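Local coordinates for putative hydrolase (Bacteroides ovatus, PDB 4HBS), which is probably a hydrolase, though its reaction and substrate are not established, and folds as a five-bladed beta-propeller, at residues V61-L66 with N360-L365; N70-F75 with N97-Q102. All blocks are in the same frame, centred on the assembly; numbering follows the deposited sequence.

Interaction 1 (V61-L66 with N360-L365); sequences VFTTGL and NIHPAL
T63 and H362 meet because of their first torsions: OG1 of T63 stands between its own backbone N and carbonyl carbon (chi1 52°), while CG of H362 lies anti to its carbonyl carbon (chi1 -54°), swinging the imidazole edge to the threonine hydroxyl. The two side chains cross at about a right angle, and T63 OG1 hydrogen-bonds to H362 ND1 at 2.6 Å. H362 CE1, on the same edge, lies 3.4 Å from V61 O, near the ring plane. The bond to that carbonyl comes from N360, whose ND2 donates to V61 O over 2.8 Å. It is nearly straight (164°) and lies in the amide plane of N360, but the donor approaches from above the carbonyl plane of V61. N360 ND2 also sits 3.7 Å above the plane of the F62 ring, over its centre. V61 and F62 both face S74 of strand 71-75, forming a G1 beta bulge. Farther along, A364 CB packs 3.8 Å from G65 N. H362 NE2 is taken by S374 OG, so both ring nitrogens have partners and the ring's rotation is fixed. With an alanine here, T63 OG1 and S374 OG would probably both lose their ring-nitrogen partner, and a gap would be likely beside V61 O. The contact lies near the propeller centre, where edge strand 60-65 of a four-stranded sheet meets the end of strand 356-361, at the edge of the neighbouring sheet. Strands 71-75 and 371-377 pair with them within their respective sheets, and A160 of strand 156-165 packs on F62.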
loop_
_atom_site.group_PDB
_atom_site.type_symbol
_atom_site.label_atom_id
_atom_site.label_comp_id
_atom_site.label_asym_id
_atom_site.label_seq_id
_atom_site.Cartn_x
_atom_site.Cartn_y
_atom_site.Cartn_z
ATOM N N VAL A 61 -4.103 -0.379 1.274
ATOM C CA VAL A 61 -4.447 0.798 0.465
ATOM C C VAL A 61 -3.339 0.979 -0.572
ATOM O O VAL A 61 -2.390 1.731 -0.361
ATOM C CB VAL A 61 -4.709 2.084 1.335
ATOM C CG1 VAL A 61 -5.281 3.212 0.495
ATOM C CG2 VAL A 61 -5.651 1.776 2.505
ATOM N N PHE A 62 -3.440 0.204 -1.659
ATOM C CA PHE A 62 -2.488 0.189 -2.775
ATOM C C PHE A 62 -3.214 0.499 -4.063
ATOM O O PHE A 62 -4.160 -0.206 -4.387
ATOM C CB PHE A 62 -1.843 -1.192 -2.906
ATOM C CG PHE A 62 -1.019 -1.694 -1.748
ATOM C CD1 PHE A 62 -1.632 -2.218 -0.614
ATOM C CD2 PHE A 62 0.353 -1.845 -1.873
ATOM C CE1 PHE A 62 -0.871 -2.740 0.432
ATOM C CE2 PHE A 62 1.111 -2.392 -0.837
ATOM C CZ PHE A 62 0.495 -2.818 0.318
ATOM N N THR A 63 -2.750 1.503 -4.829
ATOM C CA THR A 63 -3.356 1.868 -6.111
ATOM C C THR A 63 -2.549 1.316 -7.278
ATOM O O THR A 63 -1.356 1.013 -7.148
ATOM C CB THR A 63 -3.484 3.362 -6.255
ATOM O OG1 THR A 63 -2.221 3.943 -6.002
ATOM C CG2 THR A 63 -4.500 3.936 -5.345
ATOM N N THR A 64 -3.215 1.200 -8.425
ATOM C CA THR A 64 -2.636 0.747 -9.676
ATOM C C THR A 64 -3.479 1.334 -10.775
ATOM O O THR A 64 -4.598 0.857 -11.001
ATOM C CB THR A 64 -2.580 -0.797 -9.738
ATOM O OG1 THR A 64 -1.569 -1.262 -8.852
ATOM C CG2 THR A 64 -2.288 -1.335 -11.147
ATOM N N GLY A 65 -2.972 2.383 -11.427
ATOM C CA GLY A 65 -3.666 2.992 -12.551
ATOM C C GLY A 65 -3.854 1.954 -13.641
ATOM O O GLY A 65 -2.942 1.146 -13.879
ATOM N N LEU A 66 -5.063 1.901 -14.248
ATOM C CA LEU A 66 -5.383 0.926 -15.292
ATOM C C LEU A 66 -5.358 1.587 -16.665
ATOM O O LEU A 66 -5.410 2.816 -16.753
ATOM C CB LEU A 66 -6.755 0.286 -15.020
ATOM C CG LEU A 66 -6.871 -0.497 -13.711
ATOM C CD1 LEU A 66 -8.261 -1.009 -13.521
ATOM C CD2 LEU A 66 -5.886 -1.630 -13.663
ATOM N N ASN A 360 2.363 4.635 1.807
ATOM C CA ASN A 360 2.302 4.271 0.396
ATOM C C ASN A 360 2.266 5.448 -0.509
ATOM O O ASN A 360 1.757 6.491 -0.143
ATOM C CB ASN A 360 1.078 3.394 0.134
ATOM C CG ASN A 360 1.254 1.980 0.636
ATOM O OD1 ASN A 360 2.348 1.561 1.045
ATOM N ND2 ASN A 360 0.187 1.206 0.595
ATOM N N ILE A 361 2.761 5.237 -1.734
ATOM C CA ILE A 361 2.907 6.232 -2.796
ATOM C C ILE A 361 1.876 5.895 -3.881
ATOM O O ILE A 361 1.640 4.713 -4.134
ATOM C CB ILE A 361 4.408 6.167 -3.246
ATOM C CG1 ILE A 361 5.227 7.231 -2.519
ATOM C CG2 ILE A 361 4.642 6.176 -4.752
ATOM C CD1 ILE A 361 5.057 8.618 -3.065
ATOM N N HIS A 362 1.204 6.921 -4.470
ATOM C CA HIS A 362 0.117 6.719 -5.458
ATOM C C HIS A 362 0.304 7.586 -6.715
ATOM O O HIS A 362 -0.396 8.583 -6.904
ATOM C CB HIS A 362 -1.256 7.007 -4.811
ATOM C CG HIS A 362 -1.498 6.218 -3.569
ATOM N ND1 HIS A 362 -1.665 4.852 -3.613
ATOM C CD2 HIS A 362 -1.514 6.618 -2.279
ATOM C CE1 HIS A 362 -1.831 4.461 -2.364
ATOM N NE2 HIS A 362 -1.737 5.490 -1.519
ATOM N N PRO A 363 1.203 7.164 -7.627
ATOM C CA PRO A 363 1.396 7.904 -8.893
ATOM C C PRO A 363 0.121 8.131 -9.704
ATOM O O PRO A 363 0.009 9.158 -10.350
ATOM C CB PRO A 363 2.349 7.006 -9.678
ATOM C CG PRO A 363 3.056 6.227 -8.664
ATOM C CD PRO A 363 2.073 5.978 -7.574
ATOM N N ALA A 364 -0.825 7.171 -9.681
ATOM C CA ALA A 364 -2.098 7.273 -10.405
ATOM C C ALA A 364 -2.950 8.485 -9.958
ATOM O O ALA A 364 -3.710 9.019 -10.771
ATOM C CB ALA A 364 -2.897 6.001 -10.208
ATOM N N LEU A 365 -2.836 8.906 -8.675
ATOM C CA LEU A 365 -3.609 10.035 -8.135
ATOM C C LEU A 365 -2.924 11.368 -8.340
ATOM O O LEU A 365 -3.565 12.398 -8.143
ATOM C CB LEU A 365 -3.866 9.830 -6.633
ATOM C CG LEU A 365 -4.553 8.522 -6.254
ATOM C CD1 LEU A 365 -4.730 8.425 -4.757
ATOM C CD2 LEU A 365 -5.886 8.393 -6.945
#

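Interaction 2 (N70-F75 with N97-Q102); sequences NIFWSF and NSIMVQ
W73, selenomethionine M100 and Q102 form the closely packed part of this antiparallel strand pair, in which strands 71-75 and 98-102 run at 157°. CG of M100 is anti to its backbone N (chi1 176°), and the chain then bends so that the CE methyl comes over one face of the indole, 3.7 Å from the centroid of the five-membered ring of W73. This is a CH-pi contact, with SE in an oblique Met-aromatic approach. Q102 reaches the same ring at its edge: NE1 of W73 donates to Q102 OE1 over 2.9 Å, with the oxygen close to the indole plane. F75 completes the row, its CE1 lying 4.1 Å from M100 CB, and F49 and W55 meet the W73 and F75 rings respectively. On the opposite face of the sheet F72 and I99 cross at a slant, CZ of F72 to CG2 of I99 3.6 Å, and F72 also touches M170 and M172 of strand 169-178. The two strands are joined by six backbone hydrogen bonds, in the pairs I71-Q102, W73-M100 and F75-S98, with I71 N to Q102 O at 2.8 Å.

Packing is looser round the I71 side chain, which is partly exposed and simply runs alongside that of Q102, I71 CD1 to Q102 OE1 3.7 Å; a glycerol, probably from the crystallisation liquor, comes within about 3 Å of the Q102 side chain at the nearest atoms.

The buried amide of Q102 is matched at both ends, OE1 accepting from the indole and NE2 bonding to Y45 OH, which should settle which way the amide is turned and hold the W73 ring in place against the methyl of M100.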
loop_
_atom_site.group_PDB
_atom_site.type_symbol
_atom_site.label_atom_id
_atom_site.label_comp_id
_atom_site.label_asym_id
_atom_site.label_seq_id
_atom_site.Cartn_x
_atom_site.Cartn_y
_atom_site.Cartn_z
ATOM N N ASN A 70 -9.394 3.961 -15.198
ATOM C CA ASN A 70 -9.793 3.659 -13.822
ATOM C C ASN A 70 -8.559 3.379 -12.989
ATOM O O ASN A 70 -7.463 3.248 -13.539
ATOM C CB ASN A 70 -10.724 2.445 -13.775
ATOM C CG ASN A 70 -11.953 2.551 -14.643
ATOM O OD1 ASN A 70 -12.528 3.621 -14.807
ATOM N ND2 ASN A 70 -12.374 1.439 -15.242
ATOM N N ILE A 71 -8.737 3.290 -11.653
ATOM C CA ILE A 71 -7.666 3.000 -10.691
ATOM C C ILE A 71 -8.109 1.825 -9.843
ATOM O O ILE A 71 -9.239 1.815 -9.347
ATOM C CB ILE A 71 -7.314 4.233 -9.810
ATOM C CG1 ILE A 71 -6.794 5.382 -10.682
ATOM C CG2 ILE A 71 -6.287 3.853 -8.709
ATOM C CD1 ILE A 71 -6.691 6.638 -10.008
ATOM N N PHE A 72 -7.218 0.847 -9.661
ATOM C CA PHE A 72 -7.492 -0.345 -8.867
ATOM C C PHE A 72 -6.951 -0.130 -7.447
ATOM O O PHE A 72 -5.784 0.183 -7.293
ATOM C CB PHE A 72 -6.851 -1.574 -9.534
ATOM C CG PHE A 72 -6.748 -2.779 -8.639
ATOM C CD1 PHE A 72 -7.799 -3.674 -8.526
ATOM C CD2 PHE A 72 -5.626 -2.978 -7.847
ATOM C CE1 PHE A 72 -7.727 -4.747 -7.640
ATOM C CE2 PHE A 72 -5.558 -4.048 -6.962
ATOM C CZ PHE A 72 -6.610 -4.919 -6.852
ATOM N N TRP A 73 -7.792 -0.321 -6.426
ATOM C CA TRP A 73 -7.407 -0.187 -5.015
ATOM C C TRP A 73 -7.492 -1.531 -4.347
ATOM O O TRP A 73 -8.526 -2.184 -4.497
ATOM C CB TRP A 73 -8.353 0.781 -4.283
ATOM C CG TRP A 73 -8.279 2.186 -4.759
ATOM C CD1 TRP A 73 -8.733 2.677 -5.951
ATOM C CD2 TRP A 73 -7.805 3.309 -4.015
ATOM N NE1 TRP A 73 -8.544 4.036 -6.005
ATOM C CE2 TRP A 73 -7.997 4.456 -4.820
ATOM C CE3 TRP A 73 -7.190 3.457 -2.759
ATOM C CZ2 TRP A 73 -7.585 5.729 -4.413
ATOM C CZ3 TRP A 73 -6.797 4.722 -2.351
ATOM C CH2 TRP A 73 -6.996 5.840 -3.170
ATOM N N SER A 74 -6.454 -1.948 -3.596
ATOM C CA SER A 74 -6.502 -3.196 -2.826
ATOM C C SER A 74 -6.320 -2.889 -1.356
ATOM O O SER A 74 -5.563 -1.981 -0.996
ATOM C CB SER A 74 -5.463 -4.208 -3.292
ATOM O OG SER A 74 -4.129 -3.808 -3.059
ATOM N N PHE A 75 -7.021 -3.637 -0.502
ATOM C CA PHE A 75 -6.970 -3.454 0.941
ATOM C C PHE A 75 -6.702 -4.753 1.605
ATOM O O PHE A 75 -7.016 -5.813 1.058
ATOM C CB PHE A 75 -8.291 -2.866 1.485
ATOM C CG PHE A 75 -8.738 -1.616 0.765
ATOM C CD1 PHE A 75 -9.439 -1.698 -0.431
ATOM C CD2 PHE A 75 -8.411 -0.352 1.254
ATOM C CE1 PHE A 75 -9.785 -0.552 -1.138
ATOM C CE2 PHE A 75 -8.758 0.799 0.535
ATOM C CZ PHE A 75 -9.452 0.688 -0.652
ATOM N N ASN A 97 -8.905 -9.329 3.072
ATOM C CA ASN A 97 -8.552 -8.507 1.928
ATOM C C ASN A 97 -9.788 -8.244 1.089
ATOM O O ASN A 97 -10.781 -8.976 1.169
ATOM C CB ASN A 97 -7.432 -9.128 1.073
ATOM C CG ASN A 97 -7.719 -10.527 0.617
ATOM O OD1 ASN A 97 -8.676 -10.764 -0.106
ATOM N ND2 ASN A 97 -6.924 -11.504 1.052
ATOM N N SER A 98 -9.716 -7.200 0.288
ATOM C CA SER A 98 -10.802 -6.798 -0.587
ATOM C C SER A 98 -10.263 -5.865 -1.625
ATOM O O SER A 98 -9.128 -5.390 -1.493
ATOM C CB SER A 98 -11.927 -6.134 0.205
ATOM O OG SER A 98 -11.462 -5.068 1.011
ATOM N N ILE A 99 -11.035 -5.634 -2.684
ATOM C CA ILE A 99 -10.607 -4.754 -3.755
ATOM C C ILE A 99 -11.743 -3.801 -4.137
ATOM O O ILE A 99 -12.900 -3.966 -3.725
ATOM C CB ILE A 99 -10.067 -5.563 -4.977
ATOM C CG1 ILE A 99 -11.194 -6.357 -5.693
ATOM C CG2 ILE A 99 -8.894 -6.480 -4.548
ATOM C CD1 ILE A 99 -10.775 -7.187 -6.903
HETATM N N MSE A 100 -11.376 -2.790 -4.905
HETATM C CA MSE A 100 -12.277 -1.743 -5.384
HETATM C C MSE A 100 -11.712 -1.138 -6.676
HETATM O O MSE A 100 -10.508 -1.236 -6.916
HETATM C CB MSE A 100 -12.411 -0.675 -4.268
HETATM C CG MSE A 100 -13.247 0.557 -4.624
HETATM SE SE MSE A 100 -12.190 2.004 -5.249
HETATM C CE MSE A 100 -11.565 2.573 -3.666
ATOM N N VAL A 101 -12.585 -0.562 -7.518
ATOM C CA VAL A 101 -12.199 0.130 -8.757
ATOM C C VAL A 101 -12.702 1.554 -8.668
ATOM O O VAL A 101 -13.899 1.750 -8.486
ATOM C CB VAL A 101 -12.731 -0.533 -10.064
ATOM C CG1 VAL A 101 -12.258 0.256 -11.281
ATOM C CG2 VAL A 101 -12.303 -1.992 -10.178
ATOM N N GLN A 102 -11.808 2.540 -8.801
ATOM C CA GLN A 102 -12.179 3.950 -8.810
ATOM C C GLN A 102 -12.285 4.389 -10.239
ATOM O O GLN A 102 -11.305 4.249 -10.967
ATOM C CB GLN A 102 -11.134 4.792 -8.090
ATOM C CG GLN A 102 -11.390 6.301 -8.129
ATOM C CD GLN A 102 -10.245 7.103 -7.594
ATOM O OE1 GLN A 102 -9.194 6.580 -7.247
ATOM N NE2 GLN A 102 -10.404 8.403 -7.568
#

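How the interactions relate
The chain first lays down strands 24-26 and 38-42, which belong to the sheet ending in strand 356-361, and then enters the next sheet at 60-65. From there it turns into 71-75, whose backbone bonds with 60-65 (T64 O to F72 N, 2.9 Å) join the two contacts directly; V61 and T63 also pack on W73. Interaction 2 closes a short loop when the chain returns at 98-102. Interaction 1 closes only after three further sheets, at 360-365, so interaction 2 is nested inside it. Interaction 2 thus builds the interior of one blade, and interaction 1 joins that blade's edge strand to the sheet built from both ends of the chain, a mix of early and late strands consistent with the ring closure common in propellers.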